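Local coordinates for iron-regulated outer membrane protein (Neisseria meningitidis, PDB 4B7O) that probably carries iron across the meningococcal outer membrane as a TonB-dependent transporter, a beta-barrel closed from within by a plug domain, at residues D84-L89 with T103-T108; L131-R136 with N345-N350; K472-K477 with L517-K522. One frame throughout, in Å; residues are numbered along the deposited sequence.

Contact 1. Residues D84-L89 with T103-T108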
ATOM      1  N   ASP A  84      11.765  -0.037  -6.446  1.00 32.70           N
ATOM      2  CA  ASP A  84      10.601  -0.246  -5.590  1.00 37.40           C
ATOM      3  C   ASP A  84       9.824   1.041  -5.334  1.00 36.68           C
ATOM      4  O   ASP A  84      10.321   2.129  -5.631  1.00 35.11           O
ATOM      5  CB  ASP A  84      10.983  -0.917  -4.242  1.00 41.24           C
ATOM      6  CG  ASP A  84      11.981  -0.092  -3.400  1.00 49.70           C
ATOM      7  OD1 ASP A  84      12.226   1.118  -3.633  1.00 47.86           O
ATOM      8  OD2 ASP A  84      12.555  -0.671  -2.457  1.00 66.72           O
ATOM      9  N   MET A  85       8.648   0.902  -4.706  1.00 33.66           N
ATOM     10  CA  MET A  85       7.843   2.050  -4.299  1.00 34.29           C
ATOM     11  C   MET A  85       8.474   2.929  -3.265  1.00 39.96           C
ATOM     12  O   MET A  85       8.320   4.144  -3.319  1.00 44.78           O
ATOM     13  CB  MET A  85       6.512   1.595  -3.758  1.00 37.12           C
ATOM     14  CG  MET A  85       5.668   0.922  -4.836  1.00 39.67           C
ATOM     15  SD  MET A  85       5.064   2.078  -6.087  1.00 45.24           S
ATOM     16  CE  MET A  85       4.388   0.853  -7.222  1.00 48.66           C
ATOM     17  N   ARG A  86       9.193   2.347  -2.314  1.00 37.91           N
ATOM     18  CA  ARG A  86       9.820   3.186  -1.339  1.00 38.50           C
ATOM     19  C   ARG A  86      10.687   4.306  -1.953  1.00 39.02           C
ATOM     20  O   ARG A  86      10.645   5.436  -1.478  1.00 37.77           O
ATOM     21  CB  ARG A  86      10.624   2.365  -0.345  1.00 35.50           C
ATOM     22  CG  ARG A  86      11.389   3.209   0.682  1.00 38.06           C
ATOM     23  CD  ARG A  86      12.106   2.293   1.679  1.00 38.61           C
ATOM     24  NE  ARG A  86      13.165   1.500   1.031  1.00 38.48           N
ATOM     25  CZ  ARG A  86      13.621   0.313   1.461  1.00 38.51           C
ATOM     26  NH1 ARG A  86      13.120  -0.271   2.543  1.00 38.99           N
ATOM     27  NH2 ARG A  86      14.597  -0.296   0.812  1.00 33.79           N
ATOM     28  N   GLU A  87      11.485   3.984  -2.980  1.00 36.50           N
ATOM     29  CA  GLU A  87      12.317   5.000  -3.589  1.00 38.36           C
ATOM     30  C   GLU A  87      11.500   5.869  -4.525  1.00 34.33           C
ATOM     31  O   GLU A  87      11.686   7.044  -4.560  1.00 36.79           O
ATOM     32  CB  GLU A  87      13.582   4.454  -4.324  1.00 38.89           C
ATOM     33  CG  GLU A  87      14.658   3.852  -3.401  1.00 45.70           C
ATOM     34  CD  GLU A  87      15.319   4.884  -2.493  1.00 44.68           C
ATOM     35  OE1 GLU A  87      15.517   6.016  -2.937  1.00 49.78           O
ATOM     36  OE2 GLU A  87      15.609   4.583  -1.321  1.00 49.75           O
ATOM     37  N   LEU A  88      10.622   5.271  -5.292  1.00 32.20           N
ATOM     38  CA  LEU A  88       9.828   6.006  -6.242  1.00 35.44           C
ATOM     39  C   LEU A  88       9.039   7.157  -5.621  1.00 38.58           C
ATOM     40  O   LEU A  88       8.856   8.202  -6.267  1.00 36.35           O
ATOM     41  CB  LEU A  88       8.821   5.060  -6.911  1.00 32.34           C
ATOM     42  CG  LEU A  88       8.433   5.405  -8.326  1.00 36.83           C
ATOM     43  CD1 LEU A  88       9.618   5.956  -9.118  1.00 33.51           C
ATOM     44  CD2 LEU A  88       7.886   4.167  -9.015  1.00 35.48           C
ATOM     45  N   LEU A  89       8.501   6.939  -4.414  1.00 35.22           N
ATOM     46  CA  LEU A  89       7.642   7.927  -3.811  1.00 33.24           C
ATOM     47  C   LEU A  89       8.388   8.609  -2.652  1.00 40.52           C
ATOM     48  O   LEU A  89       7.743   8.951  -1.619  1.00 39.52           O
ATOM     49  CB  LEU A  89       6.396   7.264  -3.263  1.00 34.30           C
ATOM     50  CG  LEU A  89       5.729   6.203  -4.139  1.00 38.69           C
ATOM     51  CD1 LEU A  89       4.810   5.388  -3.270  1.00 36.59           C
ATOM     52  CD2 LEU A  89       4.962   6.795  -5.304  1.00 37.23           C
ATOM     53  N   THR A 103       8.934  -7.567   1.920  1.00 41.26           N
ATOM     54  CA  THR A 103       7.879  -7.464   2.905  1.00 41.09           C
ATOM     55  C   THR A 103       8.438  -7.247   4.302  1.00 41.72           C
ATOM     56  O   THR A 103       7.685  -7.203   5.295  1.00 47.93           O
ATOM     57  CB  THR A 103       6.914  -8.650   2.808  1.00 44.55           C
ATOM     58  OG1 THR A 103       7.660  -9.876   2.678  1.00 49.16           O
ATOM     59  CG2 THR A 103       6.093  -8.469   1.582  1.00 43.00           C
ATOM     60  N   SER A 104       9.754  -7.089   4.368  1.00 36.49           N
ATOM     61  CA  SER A 104      10.398  -6.415   5.505  1.00 45.73           C
ATOM     62  C   SER A 104       9.783  -5.048   5.786  1.00 43.03           C
ATOM     63  O   SER A 104       9.789  -4.625   6.941  1.00 41.22           O
ATOM     64  CB  SER A 104      11.902  -6.184   5.264  1.00 41.91           C
ATOM     65  OG  SER A 104      12.646  -7.367   5.539  1.00 44.32           O
ATOM     66  N   GLN A 105       9.280  -4.385   4.728  1.00 41.29           N
ATOM     67  CA  GLN A 105       8.781  -2.971   4.763  1.00 40.32           C
ATOM     68  C   GLN A 105       7.330  -2.817   5.213  1.00 42.26           C
ATOM     69  O   GLN A 105       6.421  -3.549   4.771  1.00 38.27           O
ATOM     70  CB  GLN A 105       8.863  -2.317   3.370  1.00 31.70           C
ATOM     71  CG  GLN A 105      10.260  -2.138   2.894  1.00 37.42           C
ATOM     72  CD  GLN A 105      10.336  -1.692   1.458  1.00 41.26           C
ATOM     73  OE1 GLN A 105       9.396  -1.140   0.912  1.00 43.85           O
ATOM     74  NE2 GLN A 105      11.471  -1.919   0.845  1.00 41.03           N
ATOM     75  N   PHE A 106       7.134  -1.825   6.068  1.00 42.37           N
ATOM     76  CA  PHE A 106       5.825  -1.394   6.511  1.00 45.82           C
ATOM     77  C   PHE A 106       5.604  -0.029   5.957  1.00 44.34           C
ATOM     78  O   PHE A 106       6.500   0.828   5.977  1.00 46.37           O
ATOM     79  CB  PHE A 106       5.790  -1.222   8.039  1.00 45.07           C
ATOM     80  CG  PHE A 106       6.073  -2.470   8.793  1.00 46.38           C
ATOM     81  CD1 PHE A 106       5.046  -3.358   9.067  1.00 49.23           C
ATOM     82  CD2 PHE A 106       7.370  -2.756   9.241  1.00 47.74           C
ATOM     83  CE1 PHE A 106       5.272  -4.518   9.787  1.00 49.33           C
ATOM     84  CE2 PHE A 106       7.617  -3.918   9.945  1.00 53.98           C
ATOM     85  CZ  PHE A 106       6.561  -4.803  10.220  1.00 55.05           C
ATOM     86  N   LEU A 107       4.384   0.216   5.565  1.00 40.81           N
ATOM     87  CA  LEU A 107       4.071   1.486   4.968  1.00 40.77           C
ATOM     88  C   LEU A 107       3.100   2.312   5.857  1.00 38.69           C
ATOM     89  O   LEU A 107       2.176   1.743   6.438  1.00 31.72           O
ATOM     90  CB  LEU A 107       3.476   1.200   3.611  1.00 36.82           C
ATOM     91  CG  LEU A 107       2.958   2.484   2.987  1.00 43.40           C
ATOM     92  CD1 LEU A 107       3.256   2.506   1.481  1.00 40.64           C
ATOM     93  CD2 LEU A 107       1.487   2.710   3.306  1.00 41.14           C
ATOM     94  N   THR A 108       3.348   3.626   6.007  1.00 35.52           N
ATOM     95  CA  THR A 108       2.377   4.465   6.673  1.00 36.45           C
ATOM     96  C   THR A 108       2.016   5.674   5.847  1.00 34.71           C
ATOM     97  O   THR A 108       2.803   6.207   5.063  1.00 33.14           O
ATOM     98  CB  THR A 108       2.814   4.875   8.089  1.00 38.82           C
ATOM     99  OG1 THR A 108       4.027   5.610   8.007  1.00 37.83           O
ATOM    100  CG2 THR A 108       3.057   3.647   8.908  1.00 38.87           C
TER
HETATM  101  O   HOH W   1       8.696  -0.363  -1.802  1.00 45.90           O
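Gln105 NE2 lies over one face of the Arg86 guanidinium, 2.9 Å from Arg86 NH1 and 3.2 Å from Arg86 CZ. Both nitrogens are donors, so the two groups do not bond to each other; with their planes 35° apart they pack as tilted plates. Gly100 O accepts from both Arg86 NH1 and Gln105 NE2, which is consistent with two donors lying so close, and Gly98 O takes a further bond from NH1. The other end of the amide reaches the helix through a water, which donates to Gln105 OE1 (2.9 Å) and accepts from the backbone Arg86 N (2.8 Å). Arg86 arrives here by leaving its backbone with CG opposite N and then bending at chi3 (66°). Further out, Asp84 is the N-cap of helix 85-88: its OD1 accepts from Glu87 N at 3.0 Å, 35° out of the carboxylate plane. Asp84 OD2 lies 3.9 Å from Arg86 NH2, a long salt bridge of charge alone. The same OD2 comes within 3.7 Å of Gln105 NE2 without a hydrogen bond, carboxylate and amide planes far from parallel. Phe97 of strand 95-97 touches both Arg86 and Gln105. Helix 85-88 and the approach to strand 107-109 are thus joined inside the plug domain by one shared carbonyl and one water, and the nearby carboxylate probably offsets part of the arginine's charge.

Contact 2. Residues L131-R136 with N345-N350; sequences LYHQGR and NGYAGN
A loop of the plug domain meets a loop of the beta-barrel here, each folded into a type I beta turn: Leu131 to Gln134 on the plug, Gly346 to Gly349 on the barrel between strands 323-339 and 355-373. Tyr347 reaches across from the barrel loop, its side chain crossing those of Leu131, Tyr132 and His133 at about right angles. At the root of the tyrosine, Leu131 CD1 rests 3.6 Å from Tyr347 CB, and both leucine methyls reach its CG. At the far end His133 NE2 donates a weak, bent hydrogen bond to Tyr347 OH (2.9 Å, 129° at the hydrogen), the two rings inclined to each other. The other ring nitrogen, His133 ND1, has a weak hydrogen bond to Glu284 OE2. Tyr132 flanks the same end, its CE1 4.2 Å from Tyr347 CE1. With chi1 at 70°, its CG sits between backbone N and carbonyl carbon, and its ring overlaps that of His133 near the rim. Arg523 adds a cation-pi contact to Tyr347. The barrel turn is braced as an Asx motif: Asn345 OD1 accepts from Ala348 N at 2.9 Å, the donor standing 54° out of the carbonyl plane.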
ATOM      1  N   LEU A 131       1.592 -12.300   8.171  1.00 40.82           N
ATOM      2  CA  LEU A 131       2.009 -12.355   9.587  1.00 39.99           C
ATOM      3  C   LEU A 131       2.450 -10.989  10.033  1.00 43.12           C
ATOM      4  O   LEU A 131       2.977 -10.209   9.247  1.00 43.58           O
ATOM      5  CB  LEU A 131       3.156 -13.336   9.815  1.00 41.99           C
ATOM      6  CG  LEU A 131       3.742 -13.739  11.198  1.00 41.37           C
ATOM      7  CD1 LEU A 131       2.906 -14.825  11.850  1.00 40.19           C
ATOM      8  CD2 LEU A 131       5.184 -14.224  11.057  1.00 37.49           C
ATOM      9  N   TYR A 132       2.280 -10.702  11.314  1.00 43.12           N
ATOM     10  CA  TYR A 132       2.354  -9.316  11.746  1.00 44.09           C
ATOM     11  C   TYR A 132       3.802  -8.853  11.784  1.00 45.44           C
ATOM     12  O   TYR A 132       4.077  -7.643  11.920  1.00 48.60           O
ATOM     13  CB  TYR A 132       1.584  -9.066  13.085  1.00 45.19           C
ATOM     14  CG  TYR A 132       2.254  -9.701  14.272  1.00 45.92           C
ATOM     15  CD1 TYR A 132       2.057 -11.077  14.579  1.00 47.65           C
ATOM     16  CD2 TYR A 132       3.141  -8.965  15.059  1.00 47.99           C
ATOM     17  CE1 TYR A 132       2.707 -11.668  15.656  1.00 45.83           C
ATOM     18  CE2 TYR A 132       3.789  -9.547  16.147  1.00 52.01           C
ATOM     19  CZ  TYR A 132       3.569 -10.890  16.440  1.00 48.52           C
ATOM     20  OH  TYR A 132       4.258 -11.441  17.493  1.00 56.92           O
ATOM     21  N   HIS A 133       4.726  -9.815  11.663  1.00 46.08           N
ATOM     22  CA  HIS A 133       6.178  -9.548  11.673  1.00 41.16           C
ATOM     23  C   HIS A 133       6.713  -9.128  10.331  1.00 39.40           C
ATOM     24  O   HIS A 133       7.918  -9.070  10.123  1.00 45.74           O
ATOM     25  CB  HIS A 133       6.929 -10.787  12.158  1.00 43.87           C
ATOM     26  CG  HIS A 133       6.929 -10.941  13.650  1.00 45.45           C
ATOM     27  ND1 HIS A 133       7.587 -10.106  14.451  1.00 46.08           N
ATOM     28  CD2 HIS A 133       6.313 -11.875  14.478  1.00 45.92           C
ATOM     29  CE1 HIS A 133       7.407 -10.468  15.744  1.00 47.23           C
ATOM     30  NE2 HIS A 133       6.631 -11.549  15.762  1.00 49.38           N
ATOM     31  N   GLN A 134       5.823  -8.860   9.395  1.00 41.56           N
ATOM     32  CA  GLN A 134       6.190  -8.408   8.084  1.00 40.94           C
ATOM     33  C   GLN A 134       5.089  -7.515   7.537  1.00 43.63           C
ATOM     34  O   GLN A 134       3.931  -7.565   8.009  1.00 37.45           O
ATOM     35  CB  GLN A 134       6.392  -9.603   7.183  1.00 39.44           C
ATOM     36  CG  GLN A 134       5.142 -10.375   6.814  1.00 35.34           C
ATOM     37  CD  GLN A 134       5.534 -11.679   6.131  1.00 39.85           C
ATOM     38  OE1 GLN A 134       6.262 -12.491   6.710  1.00 41.45           O
ATOM     39  NE2 GLN A 134       5.119 -11.862   4.896  1.00 34.14           N
ATOM     40  N   GLY A 135       5.448  -6.693   6.551  1.00 40.99           N
ATOM     41  CA  GLY A 135       4.488  -5.737   6.005  1.00 41.77           C
ATOM     42  C   GLY A 135       3.643  -6.447   4.952  1.00 41.84           C
ATOM     43  O   GLY A 135       4.025  -7.500   4.445  1.00 42.24           O
ATOM     44  N   ARG A 136       2.505  -5.865   4.603  1.00 34.96           N
ATOM     45  CA  ARG A 136       1.709  -6.440   3.555  1.00 39.00           C
ATOM     46  C   ARG A 136       2.418  -6.233   2.182  1.00 41.48           C
ATOM     47  O   ARG A 136       3.178  -5.287   1.997  1.00 40.87           O
ATOM     48  CB  ARG A 136       0.324  -5.828   3.604  1.00 40.14           C
ATOM     49  CG  ARG A 136      -0.433  -6.258   4.877  1.00 41.56           C
ATOM     50  CD  ARG A 136      -1.754  -5.491   4.949  1.00 42.15           C
ATOM     51  NE  ARG A 136      -2.793  -6.105   5.777  1.00 36.04           N
ATOM     52  CZ  ARG A 136      -2.828  -6.076   7.107  1.00 38.50           C
ATOM     53  NH1 ARG A 136      -1.874  -5.474   7.831  1.00 38.93           N
ATOM     54  NH2 ARG A 136      -3.853  -6.654   7.723  1.00 48.15           N
ATOM     55  N   ASN A 345      10.020 -22.403  12.550  1.00 43.52           N
ATOM     56  CA  ASN A 345       9.121 -21.290  12.520  1.00 46.61           C
ATOM     57  C   ASN A 345       7.925 -21.665  13.389  1.00 41.64           C
ATOM     58  O   ASN A 345       7.075 -22.399  12.929  1.00 50.39           O
ATOM     59  CB  ASN A 345       8.718 -21.080  11.041  1.00 49.36           C
ATOM     60  CG  ASN A 345       7.967 -19.778  10.796  1.00 52.71           C
ATOM     61  OD1 ASN A 345       7.147 -19.356  11.614  1.00 54.99           O
ATOM     62  ND2 ASN A 345       8.212 -19.161   9.643  1.00 42.70           N
ATOM     63  N   GLY A 346       7.856 -21.212  14.645  1.00 43.83           N
ATOM     64  CA  GLY A 346       6.674 -21.502  15.529  1.00 39.86           C
ATOM     65  C   GLY A 346       5.350 -20.904  15.027  1.00 48.57           C
ATOM     66  O   GLY A 346       4.274 -21.507  15.190  1.00 42.32           O
ATOM     67  N   TYR A 347       5.445 -19.718  14.383  1.00 46.76           N
ATOM     68  CA  TYR A 347       4.309 -18.998  13.834  1.00 44.57           C
ATOM     69  C   TYR A 347       3.657 -19.866  12.795  1.00 48.40           C
ATOM     70  O   TYR A 347       2.423 -19.986  12.780  1.00 56.15           O
ATOM     71  CB  TYR A 347       4.723 -17.624  13.224  1.00 43.93           C
ATOM     72  CG  TYR A 347       5.266 -16.665  14.269  1.00 44.17           C
ATOM     73  CD1 TYR A 347       4.414 -16.074  15.218  1.00 46.70           C
ATOM     74  CD2 TYR A 347       6.629 -16.371  14.339  1.00 46.15           C
ATOM     75  CE1 TYR A 347       4.906 -15.204  16.186  1.00 42.11           C
ATOM     76  CE2 TYR A 347       7.139 -15.517  15.319  1.00 43.10           C
ATOM     77  CZ  TYR A 347       6.272 -14.942  16.239  1.00 47.00           C
ATOM     78  OH  TYR A 347       6.762 -14.080  17.209  1.00 50.22           O
ATOM     79  N   ALA A 348       4.474 -20.476  11.936  1.00 45.02           N
ATOM     80  CA  ALA A 348       3.978 -21.374  10.872  1.00 47.26           C
ATOM     81  C   ALA A 348       3.662 -22.784  11.351  1.00 50.27           C
ATOM     82  O   ALA A 348       3.231 -23.643  10.549  1.00 43.82           O
ATOM     83  CB  ALA A 348       4.972 -21.435   9.714  1.00 53.51           C
ATOM     84  N   GLY A 349       3.874 -23.016  12.651  1.00 49.44           N
ATOM     85  CA  GLY A 349       3.531 -24.296  13.247  1.00 53.48           C
ATOM     86  C   GLY A 349       4.713 -25.244  13.341  1.00 53.45           C
ATOM     87  O   GLY A 349       4.589 -26.318  13.912  1.00 53.76           O
ATOM     88  N   ASN A 350       5.871 -24.831  12.818  1.00 53.27           N
ATOM     89  CA  ASN A 350       7.037 -25.693  12.767  1.00 50.73           C
ATOM     90  C   ASN A 350       6.693 -26.857  11.858  1.00 50.14           C
ATOM     91  O   ASN A 350       7.070 -27.991  12.124  1.00 45.54           O
ATOM     92  CB  ASN A 350       7.397 -26.249  14.168  1.00 46.99           C
ATOM     93  CG  ASN A 350       7.565 -25.166  15.211  1.00 49.22           C
ATOM     94  OD1 ASN A 350       6.646 -24.907  15.979  1.00 54.47           O
ATOM     95  ND2 ASN A 350       8.735 -24.536  15.256  1.00 45.12           N
TER

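Contact 3. Residues K472-K477 with L517-K522; sequences KTHDGK and LQTHGK
His474, Thr519 and Gly521 make up nearly all of this contact, and the imidazole of His474 is the part that crosses. Its ND1 donates to the backbone Thr519 O at 2.8 Å, with an angle of 152° at the hydrogen. The oxygen lies close to the ring plane, at the edge, and the donor is tilted 15° from the carbonyl plane. A chi1 of 71° turns the ring toward the turn that carries Thr519. Beside the bond, His474 CE1 approaches Gly521 CA at 4.1 Å; Gly521, at positive phi, closes the type I turn from Gln518 with no side chain to stand between ring and backbone. Thr519 lends mainly its carbonyl: its CG2 stays 4.2 Å from His474 ND1, while its OG1 is hydrogen-bonded to Ala516 O, with Asp515 O a second acceptor. His474 stands on a type I turn of its own, Thr473 to Gly476, in the hairpin between strands 458-472 and 478-493. There Lys477 O accepts from both Thr473 N and Thr473 OG1, and Asp475 OD1 forms an Asx turn with Lys477 N. The other ring nitrogen, His474 NE2, is hydrogen-bonded to Ile526 N of strand 525-528. With ND1 donating and NE2 placed against a backbone N-H, the ring is consistent with a neutral histidine protonated on ND1. The bond ties the hairpin 458-493 to the loop after strand 498-509.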
ATOM      1  N   LYS A 472     -16.296 -15.249   9.064  1.00 46.21           N
ATOM      2  CA  LYS A 472     -16.314 -16.623   9.551  1.00 46.12           C
ATOM      3  C   LYS A 472     -14.928 -16.992  10.007  1.00 45.57           C
ATOM      4  O   LYS A 472     -14.030 -17.195   9.192  1.00 41.62           O
ATOM      5  CB  LYS A 472     -16.848 -17.552   8.459  1.00 52.06           C
ATOM      6  CG  LYS A 472     -17.340 -18.919   8.947  1.00 56.45           C
ATOM      7  CD  LYS A 472     -16.515 -20.056   8.343  1.00 68.09           C
ATOM      8  CE  LYS A 472     -15.366 -20.401   9.293  1.00 73.34           C
ATOM      9  NZ  LYS A 472     -14.290 -21.279   8.751  1.00 61.91           N
ATOM     10  N   THR A 473     -14.738 -17.016  11.322  1.00 39.26           N
ATOM     11  CA  THR A 473     -13.458 -17.334  11.886  1.00 38.92           C
ATOM     12  C   THR A 473     -13.173 -18.814  11.668  1.00 43.00           C
ATOM     13  O   THR A 473     -14.003 -19.525  11.102  1.00 43.48           O
ATOM     14  CB  THR A 473     -13.458 -17.096  13.394  1.00 45.76           C
ATOM     15  OG1 THR A 473     -14.823 -17.064  13.866  1.00 50.94           O
ATOM     16  CG2 THR A 473     -12.706 -15.794  13.758  1.00 47.17           C
ATOM     17  N   HIS A 474     -12.010 -19.285  12.121  1.00 45.94           N
ATOM     18  CA  HIS A 474     -11.597 -20.671  11.855  1.00 46.05           C
ATOM     19  C   HIS A 474     -12.197 -21.676  12.771  1.00 46.75           C
ATOM     20  O   HIS A 474     -11.798 -22.814  12.741  1.00 50.57           O
ATOM     21  CB  HIS A 474     -10.083 -20.870  11.817  1.00 39.50           C
ATOM     22  CG  HIS A 474      -9.413 -20.758  13.149  1.00 34.59           C
ATOM     23  ND1 HIS A 474      -8.074 -20.845  13.283  1.00 34.12           N
ATOM     24  CD2 HIS A 474      -9.919 -20.499  14.420  1.00 37.16           C
ATOM     25  CE1 HIS A 474      -7.723 -20.666  14.570  1.00 31.21           C
ATOM     26  NE2 HIS A 474      -8.853 -20.455  15.276  1.00 37.07           N
ATOM     27  N   ASP A 475     -13.141 -21.266  13.604  1.00 51.13           N
ATOM     28  CA  ASP A 475     -13.908 -22.234  14.389  1.00 52.56           C
ATOM     29  C   ASP A 475     -15.338 -22.323  13.886  1.00 48.19           C
ATOM     30  O   ASP A 475     -16.219 -22.763  14.609  1.00 55.89           O
ATOM     31  CB  ASP A 475     -13.856 -21.909  15.891  1.00 50.86           C
ATOM     32  CG  ASP A 475     -14.293 -20.475  16.202  1.00 62.85           C
ATOM     33  OD1 ASP A 475     -14.817 -19.776  15.281  1.00 62.24           O
ATOM     34  OD2 ASP A 475     -14.127 -20.061  17.380  1.00 61.32           O
ATOM     35  N   GLY A 476     -15.568 -21.905  12.643  1.00 52.25           N
ATOM     36  CA  GLY A 476     -16.921 -21.877  12.074  1.00 50.08           C
ATOM     37  C   GLY A 476     -17.830 -20.759  12.564  1.00 48.92           C
ATOM     38  O   GLY A 476     -18.887 -20.535  11.985  1.00 51.07           O
ATOM     39  N   LYS A 477     -17.414 -20.048  13.617  1.00 54.60           N
ATOM     40  CA  LYS A 477     -18.222 -18.974  14.242  1.00 55.52           C
ATOM     41  C   LYS A 477     -18.334 -17.722  13.384  1.00 56.49           C
ATOM     42  O   LYS A 477     -17.317 -17.115  12.981  1.00 60.86           O
ATOM     43  CB  LYS A 477     -17.678 -18.600  15.616  1.00 52.81           C
ATOM     44  CG  LYS A 477     -18.459 -17.462  16.260  1.00 56.25           C
ATOM     45  CD  LYS A 477     -17.679 -16.947  17.466  1.00 58.77           C
ATOM     46  CE  LYS A 477     -18.538 -16.189  18.473  1.00 55.54           C
ATOM     47  NZ  LYS A 477     -17.595 -15.782  19.569  1.00 56.70           N
ATOM     48  N   LEU A 517      -0.681 -17.019   8.321  1.00 42.23           N
ATOM     49  CA  LEU A 517       0.320 -18.007   8.654  1.00 44.41           C
ATOM     50  C   LEU A 517       0.081 -18.665  10.018  1.00 44.45           C
ATOM     51  O   LEU A 517       0.766 -19.613  10.377  1.00 42.05           O
ATOM     52  CB  LEU A 517       1.718 -17.403   8.593  1.00 41.60           C
ATOM     53  CG  LEU A 517       2.783 -18.493   8.734  1.00 45.85           C
ATOM     54  CD1 LEU A 517       2.654 -19.653   7.732  1.00 46.54           C
ATOM     55  CD2 LEU A 517       4.144 -17.824   8.692  1.00 51.37           C
ATOM     56  N   GLN A 518      -0.923 -18.207  10.754  1.00 41.76           N
ATOM     57  CA  GLN A 518      -1.167 -18.776  12.068  1.00 41.78           C
ATOM     58  C   GLN A 518      -2.523 -19.350  12.107  1.00 39.23           C
ATOM     59  O   GLN A 518      -2.944 -19.853  13.130  1.00 43.54           O
ATOM     60  CB  GLN A 518      -1.032 -17.733  13.161  1.00 42.22           C
ATOM     61  CG  GLN A 518       0.347 -17.161  13.288  1.00 42.69           C
ATOM     62  CD  GLN A 518       0.602 -16.721  14.732  1.00 59.66           C
ATOM     63  OE1 GLN A 518       0.896 -17.540  15.629  1.00 64.88           O
ATOM     64  NE2 GLN A 518       0.482 -15.428  14.971  1.00 61.28           N
ATOM     65  N   THR A 519      -3.201 -19.336  10.977  1.00 38.34           N
ATOM     66  CA  THR A 519      -4.547 -19.861  10.899  1.00 40.24           C
ATOM     67  C   THR A 519      -4.728 -21.346  11.333  1.00 47.83           C
ATOM     68  O   THR A 519      -5.804 -21.724  11.830  1.00 43.18           O
ATOM     69  CB  THR A 519      -5.087 -19.641   9.497  1.00 40.01           C
ATOM     70  OG1 THR A 519      -5.050 -18.229   9.214  1.00 45.01           O
ATOM     71  CG2 THR A 519      -6.500 -20.139   9.412  1.00 42.03           C
ATOM     72  N   HIS A 520      -3.684 -22.165  11.157  1.00 46.89           N
ATOM     73  CA  HIS A 520      -3.686 -23.581  11.582  1.00 50.37           C
ATOM     74  C   HIS A 520      -4.045 -23.800  13.034  1.00 51.72           C
ATOM     75  O   HIS A 520      -4.507 -24.885  13.403  1.00 49.55           O
ATOM     76  CB  HIS A 520      -2.319 -24.202  11.297  1.00 48.51           C
ATOM     77  CG  HIS A 520      -1.175 -23.357  11.773  1.00 42.64           C
ATOM     78  ND1 HIS A 520      -0.889 -23.202  13.078  1.00 42.89           N
ATOM     79  CD2 HIS A 520      -0.275 -22.579  11.079  1.00 42.80           C
ATOM     80  CE1 HIS A 520       0.153 -22.388  13.215  1.00 41.69           C
ATOM     81  NE2 HIS A 520       0.530 -22.002  11.992  1.00 42.76           N
ATOM     82  N   GLY A 521      -3.795 -22.792  13.868  1.00 46.23           N
ATOM     83  CA  GLY A 521      -4.276 -22.796  15.243  1.00 45.37           C
ATOM     84  C   GLY A 521      -3.398 -23.500  16.248  1.00 46.56           C
ATOM     85  O   GLY A 521      -3.776 -23.678  17.400  1.00 48.94           O
ATOM     86  N   LYS A 522      -2.203 -23.870  15.835  1.00 46.99           N
ATOM     87  CA  LYS A 522      -1.255 -24.471  16.736  1.00 46.21           C
ATOM     88  C   LYS A 522      -1.118 -23.652  18.009  1.00 54.30           C
ATOM     89  O   LYS A 522      -0.910 -24.205  19.119  1.00 53.92           O
ATOM     90  CB  LYS A 522       0.093 -24.635  16.026  1.00 49.62           C
ATOM     91  CG  LYS A 522       1.246 -25.036  16.947  1.00 53.00           C
ATOM     92  CD  LYS A 522       2.229 -25.970  16.235  1.00 50.11           C
ATOM     93  CE  LYS A 522       3.212 -26.532  17.261  1.00 56.52           C
ATOM     94  NZ  LYS A 522       4.438 -27.049  16.592  1.00 59.10           N
TER

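Contact 1 lies nearest the centre of the chain and stays within the plug, contact 2 joins plug to barrel, and contact 3 joins two barrel loops. The first two are partly buried; contact 3 is buried, although its centre lies farthest out, about 25 Å from the centre of the chain. Neighbours are linked: Thr103 O bonds to Gly135 N between contacts 1 and 2, while residues 345-350 reach residues 517-522 through Tyr347 O with His520 NE2 and Gly349 O with Lys522 NZ. The chemistry of the three shifts with their place, from a charged group and amide sharing a carbonyl and water, through mixed aromatic and apolar packing, to a single well-directed histidine-to-backbone bond.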